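Long-range contact in putative NADPH:quinone oxidoreductase (Ralstonia eutropha, PDB 3IUP), which binds NADPH and probably uses it to reduce quinones: residues F228-T242 with L253-K267. Sequence-based numbering, arbitrary orientation. Where two conformers were deposited one is given.
Sequences FMQDLTEALVSTGAT and LGGQILTCMEAALNK
Cys260 and Leu236 drive into each other's helices, and in both the first torsion turns the side chain beside its own backbone N: Cys260 chi1 of -66° holds SG against helix 228-239, while Leu236 chi1 of -65° sends CD1 over helix 253-266. Each is a knob in a hole: Cys260 sits among Met229, Leu232, Thr233 and Leu236, and Leu236, with a branch long enough to fill its hole, among Ile257, Cys260, Met261 and Ala264. CD1 of Leu236 comes within 3.5 Å of CB of Cys260. Small residues such as Cys260 and Ala264 suit the crossing, where the axes approach to 8.3 Å at -53°. The CA atoms of Thr233 and Cys260 are 4.8 Å apart. Farther along, CB of Ala264 meets CG2 of Val237 at 3.6 Å. Thr233 lies beside this largely apolar seam with its hydroxyl satisfied within its own helix: OG1 donates to the carbonyl O of Met229 (2.8 Å), from the face of that carbonyl's plane opposite to the one used by the N-H of Thr233; CG2 is left to touch CB of Ala263. Toward the N-terminal ends, the flexible, bent chain of selenomethionine Met229 crosses Gln256 at about a right angle, SE of Met229 lying 3.8 Å from CG of Gln256, and the edge of the Phe228 ring meets OE1 of Gln256. Beyond the end of helix 228-239, the backbone of Thr242 is met by CE of selenomethionine Met261, whose unbranched chain is extended. The two helices flank strand 243-249 in sequence, forming an alpha-beta-alpha unit of the Rossmann-type nucleotide-binding domain. Both pack on its parallel sheet, Leu236, Ile257 and Met261 on Val176 of strand 175-177 and Leu232 on Val200 of strand 199-203.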
loop_
_atom_site.group_PDB
_atom_site.type_symbol
_atom_site.label_atom_id
_atom_site.label_comp_id
_atom_site.label_asym_id
_atom_site.label_seq_id
_atom_site.Cartn_x
_atom_site.Cartn_y
_atom_site.Cartn_z
ATOM N N PHE A 228 -4.232 -3.526 23.840
ATOM C CA PHE A 228 -3.293 -3.665 22.698
ATOM C C PHE A 228 -2.957 -2.330 22.046
ATOM O O PHE A 228 -1.783 -2.001 21.866
ATOM C CB PHE A 228 -3.911 -4.616 21.661
ATOM C CG PHE A 228 -3.074 -4.794 20.412
ATOM C CD1 PHE A 228 -1.762 -5.210 20.503
ATOM C CD2 PHE A 228 -3.605 -4.525 19.151
ATOM C CE1 PHE A 228 -0.971 -5.373 19.351
ATOM C CE2 PHE A 228 -2.824 -4.699 18.014
ATOM C CZ PHE A 228 -1.518 -5.108 18.125
HETATM N N MSE A 229 -3.973 -1.561 21.677
HETATM C CA MSE A 229 -3.723 -0.298 20.954
HETATM C C MSE A 229 -2.907 0.683 21.805
HETATM O O MSE A 229 -1.953 1.301 21.338
HETATM C CB MSE A 229 -5.008 0.349 20.404
HETATM C CG MSE A 229 -5.840 -0.512 19.539
HETATM SE SE MSE A 229 -4.906 -0.872 17.787
HETATM C CE MSE A 229 -5.515 0.744 16.919
ATOM N N GLN A 230 -3.246 0.809 23.086
ATOM C CA GLN A 230 -2.414 1.598 23.954
ATOM C C GLN A 230 -0.985 1.075 24.103
ATOM O O GLN A 230 -0.031 1.850 24.081
ATOM C CB GLN A 230 -3.086 1.695 25.312
ATOM C CG GLN A 230 -2.306 2.368 26.416
ATOM C CD GLN A 230 -3.085 2.240 27.732
ATOM O OE1 GLN A 230 -4.318 2.382 27.737
ATOM N NE2 GLN A 230 -2.401 1.875 28.810
ATOM N N ASP A 231 -0.837 -0.242 24.285
ATOM C CA ASP A 231 0.486 -0.859 24.460
ATOM C C ASP A 231 1.337 -0.613 23.181
ATOM O O ASP A 231 2.507 -0.265 23.249
ATOM C CB ASP A 231 0.389 -2.396 24.589
ATOM C CG ASP A 231 -0.519 -2.899 25.722
ATOM O OD1 ASP A 231 -0.770 -2.155 26.703
ATOM O OD2 ASP A 231 -0.959 -4.106 25.600
ATOM N N LEU A 232 0.705 -0.804 22.023
ATOM C CA LEU A 232 1.391 -0.681 20.740
ATOM C C LEU A 232 1.800 0.752 20.512
ATOM O O LEU A 232 2.974 1.039 20.195
ATOM C CB LEU A 232 0.510 -1.231 19.589
ATOM C CG LEU A 232 1.081 -1.084 18.186
ATOM C CD1 LEU A 232 2.545 -1.645 18.176
ATOM C CD2 LEU A 232 0.174 -1.721 17.135
ATOM N N THR A 233 0.897 1.671 20.811
ATOM C CA THR A 233 1.202 3.090 20.660
ATOM C C THR A 233 2.389 3.478 21.557
ATOM O O THR A 233 3.328 4.153 21.125
ATOM C CB THR A 233 -0.023 3.985 20.907
ATOM O OG1 THR A 233 -1.102 3.624 20.038
ATOM C CG2 THR A 233 0.337 5.484 20.711
ATOM N N GLU A 234 2.390 3.008 22.808
ATOM C CA GLU A 234 3.522 3.297 23.701
ATOM C C GLU A 234 4.822 2.727 23.156
ATOM O O GLU A 234 5.825 3.364 23.198
ATOM C CB GLU A 234 3.330 2.687 25.097
ATOM C CG GLU A 234 2.208 3.242 25.904
ATOM C CD GLU A 234 1.989 2.443 27.235
ATOM O OE1 GLU A 234 2.972 1.828 27.716
ATOM O OE2 GLU A 234 0.845 2.429 27.775
ATOM N N ALA A 235 4.784 1.478 22.704
ATOM C CA ALA A 235 5.958 0.839 22.089
ATOM C C ALA A 235 6.452 1.639 20.875
ATOM O O ALA A 235 7.658 1.751 20.651
ATOM C CB ALA A 235 5.632 -0.627 21.699
ATOM N N LEU A 236 5.510 2.132 20.071
ATOM C CA LEU A 236 5.877 2.977 18.915
ATOM C C LEU A 236 6.469 4.333 19.316
ATOM O O LEU A 236 7.414 4.812 18.716
ATOM C CB LEU A 236 4.722 3.088 17.934
ATOM C CG LEU A 236 4.372 1.751 17.286
ATOM C CD1 LEU A 236 3.017 1.837 16.594
ATOM C CD2 LEU A 236 5.507 1.314 16.307
ATOM N N VAL A 237 5.965 4.939 20.388
ATOM C CA VAL A 237 6.637 6.118 20.937
ATOM C C VAL A 237 8.053 5.796 21.375
ATOM O O VAL A 237 8.991 6.502 21.030
ATOM C CB VAL A 237 5.822 6.746 22.088
ATOM C CG1 VAL A 237 6.626 7.853 22.750
ATOM C CG2 VAL A 237 4.506 7.226 21.531
ATOM N N SER A 238 8.229 4.685 22.092
ATOM C CA SER A 238 9.532 4.279 22.556
ATOM C C SER A 238 10.525 4.035 21.429
ATOM O O SER A 238 11.674 4.509 21.487
ATOM C CB SER A 238 9.423 3.024 23.413
ATOM O OG SER A 238 8.722 3.323 24.603
ATOM N N THR A 239 10.097 3.276 20.416
ATOM C CA THR A 239 11.017 2.822 19.374
ATOM C C THR A 239 11.192 3.782 18.191
ATOM O O THR A 239 12.209 3.759 17.524
ATOM C CB THR A 239 10.571 1.485 18.808
ATOM O OG1 THR A 239 9.240 1.614 18.319
ATOM C CG2 THR A 239 10.613 0.341 19.881
ATOM N N GLY A 240 10.198 4.599 17.935
ATOM C CA GLY A 240 10.171 5.446 16.752
ATOM C C GLY A 240 9.970 4.641 15.448
ATOM O O GLY A 240 10.258 5.163 14.373
ATOM N N ALA A 241 9.477 3.396 15.551
ATOM C CA ALA A 241 9.315 2.542 14.380
ATOM C C ALA A 241 8.228 3.059 13.411
ATOM O O ALA A 241 7.109 3.401 13.799
ATOM C CB ALA A 241 9.033 1.090 14.775
ATOM N N THR A 242 8.592 3.082 12.131
ATOM C CA THR A 242 7.704 3.557 11.061
ATOM C C THR A 242 7.598 2.605 9.865
ATOM O O THR A 242 6.953 2.934 8.860
ATOM C CB THR A 242 8.090 4.976 10.619
ATOM O OG1 THR A 242 9.448 5.035 10.193
ATOM C CG2 THR A 242 7.910 5.992 11.779
ATOM N N LEU A 253 -4.608 -6.097 11.468
ATOM C CA LEU A 253 -3.363 -5.762 12.143
ATOM C C LEU A 253 -2.564 -4.679 11.387
ATOM O O LEU A 253 -2.031 -3.758 11.984
ATOM C CB LEU A 253 -2.503 -6.998 12.329
ATOM C CG LEU A 253 -1.453 -7.039 13.384
ATOM C CD1 LEU A 253 -1.902 -6.386 14.688
ATOM C CD2 LEU A 253 -1.075 -8.542 13.555
ATOM N N GLY A 254 -2.566 -4.768 10.063
ATOM C CA GLY A 254 -1.825 -3.760 9.283
ATOM C C GLY A 254 -2.323 -2.352 9.544
ATOM O O GLY A 254 -1.517 -1.410 9.766
ATOM N N GLY A 255 -3.646 -2.155 9.495
ATOM C CA GLY A 255 -4.212 -0.858 9.750
ATOM C C GLY A 255 -4.065 -0.399 11.192
ATOM O O GLY A 255 -3.834 0.786 11.476
ATOM N N GLN A 256 -4.206 -1.356 12.116
ATOM C CA GLN A 256 -3.937 -1.056 13.511
ATOM C C GLN A 256 -2.548 -0.478 13.713
ATOM O O GLN A 256 -2.402 0.501 14.432
ATOM C CB GLN A 256 -4.153 -2.269 14.359
ATOM C CG GLN A 256 -5.634 -2.554 14.514
ATOM C CD GLN A 256 -5.913 -3.894 15.154
ATOM O OE1 GLN A 256 -5.123 -4.814 15.062
ATOM N NE2 GLN A 256 -7.103 -4.027 15.718
ATOM N N ILE A 257 -1.536 -1.105 13.101
ATOM C CA ILE A 257 -0.166 -0.632 13.205
ATOM C C ILE A 257 -0.039 0.795 12.657
ATOM O O ILE A 257 0.558 1.689 13.295
ATOM C CB ILE A 257 0.819 -1.544 12.495
ATOM C CG1 ILE A 257 0.862 -2.915 13.167
ATOM C CG2 ILE A 257 2.233 -0.871 12.463
ATOM C CD1 ILE A 257 1.493 -4.010 12.370
ATOM N N LEU A 258 -0.598 1.028 11.464
ATOM C CA LEU A 258 -0.559 2.376 10.882
ATOM C C LEU A 258 -1.222 3.382 11.820
ATOM O O LEU A 258 -0.711 4.508 12.015
ATOM C CB LEU A 258 -1.203 2.391 9.501
ATOM C CG LEU A 258 -0.396 1.668 8.423
ATOM C CD1 LEU A 258 -1.239 1.458 7.152
ATOM C CD2 LEU A 258 0.929 2.471 8.147
ATOM N N THR A 259 -2.379 3.033 12.345
ATOM C CA THR A 259 -3.099 3.928 13.241
ATOM C C THR A 259 -2.226 4.293 14.457
ATOM O O THR A 259 -2.127 5.473 14.852
ATOM C CB THR A 259 -4.468 3.288 13.648
ATOM O OG1 THR A 259 -5.237 3.016 12.472
ATOM C CG2 THR A 259 -5.281 4.171 14.602
ATOM N N CYS A 260 -1.614 3.282 15.066
ATOM C CA CYS A 260 -0.789 3.525 16.259
ATOM C C CYS A 260 0.476 4.276 15.921
ATOM O O CYS A 260 0.922 5.121 16.690
ATOM C CB CYS A 260 -0.462 2.226 16.983
ATOM S SG CYS A 260 -1.908 1.442 17.674
HETATM N N MSE A 261 1.036 4.034 14.724
HETATM C CA MSE A 261 2.226 4.774 14.307
HETATM C C MSE A 261 1.870 6.278 14.184
HETATM O O MSE A 261 2.650 7.154 14.565
HETATM C CB MSE A 261 2.731 4.277 12.954
HETATM C CG MSE A 261 3.509 3.058 13.010
HETATM SE SE MSE A 261 4.021 2.463 11.215
HETATM C CE MSE A 261 5.148 1.004 11.780
ATOM N N GLU A 262 0.724 6.574 13.618
ATOM C CA GLU A 262 0.348 7.973 13.420
ATOM C C GLU A 262 0.072 8.595 14.813
ATOM O O GLU A 262 0.444 9.742 15.045
ATOM C CB GLU A 262 -0.851 8.082 12.505
ATOM C CG GLU A 262 -1.308 9.482 12.213
ATOM C CD GLU A 262 -0.355 10.327 11.372
ATOM O OE1 GLU A 262 0.797 9.932 11.046
ATOM O OE2 GLU A 262 -0.785 11.465 11.054
ATOM N N ALA A 263 -0.551 7.828 15.721
ATOM C CA ALA A 263 -0.790 8.325 17.102
ATOM C C ALA A 263 0.530 8.669 17.760
ATOM O O ALA A 263 0.644 9.709 18.435
ATOM C CB ALA A 263 -1.558 7.302 17.956
ATOM N N ALA A 264 1.525 7.794 17.600
ATOM C CA ALA A 264 2.861 7.990 18.180
ATOM C C ALA A 264 3.551 9.210 17.557
ATOM O O ALA A 264 4.138 10.046 18.250
ATOM C CB ALA A 264 3.730 6.734 18.003
ATOM N N LEU A 265 3.470 9.324 16.230
ATOM C CA LEU A 265 4.042 10.486 15.524
ATOM C C LEU A 265 3.396 11.798 15.964
ATOM O O LEU A 265 4.076 12.819 16.142
ATOM C CB LEU A 265 3.915 10.335 13.992
ATOM C CG LEU A 265 4.915 9.344 13.413
ATOM C CD1 LEU A 265 4.430 8.866 11.996
ATOM C CD2 LEU A 265 6.336 9.872 13.353
ATOM N N ASN A 266 2.103 11.785 16.170
ATOM C CA ASN A 266 1.408 13.032 16.443
ATOM C C ASN A 266 1.661 13.531 17.867
ATOM O O ASN A 266 1.329 14.664 18.185
ATOM C CB ASN A 266 -0.070 12.889 16.157
ATOM C CG ASN A 266 -0.352 12.860 14.674
ATOM O OD1 ASN A 266 0.437 13.376 13.867
ATOM N ND2 ASN A 266 -1.458 12.247 14.302
ATOM N N LYS A 267 2.265 12.706 18.710
ATOM C CA LYS A 267 2.625 13.153 20.035
ATOM C C LYS A 267 3.687 14.229 19.920
ATOM O O LYS A 267 3.778 15.078 20.789
ATOM C CB LYS A 267 3.038 11.975 20.932
ATOM C CG LYS A 267 1.862 11.048 21.118
ATOM C CD LYS A 267 1.799 10.300 22.425
ATOM C CE LYS A 267 0.610 9.364 22.408
ATOM N NZ LYS A 267 0.273 8.831 23.754
#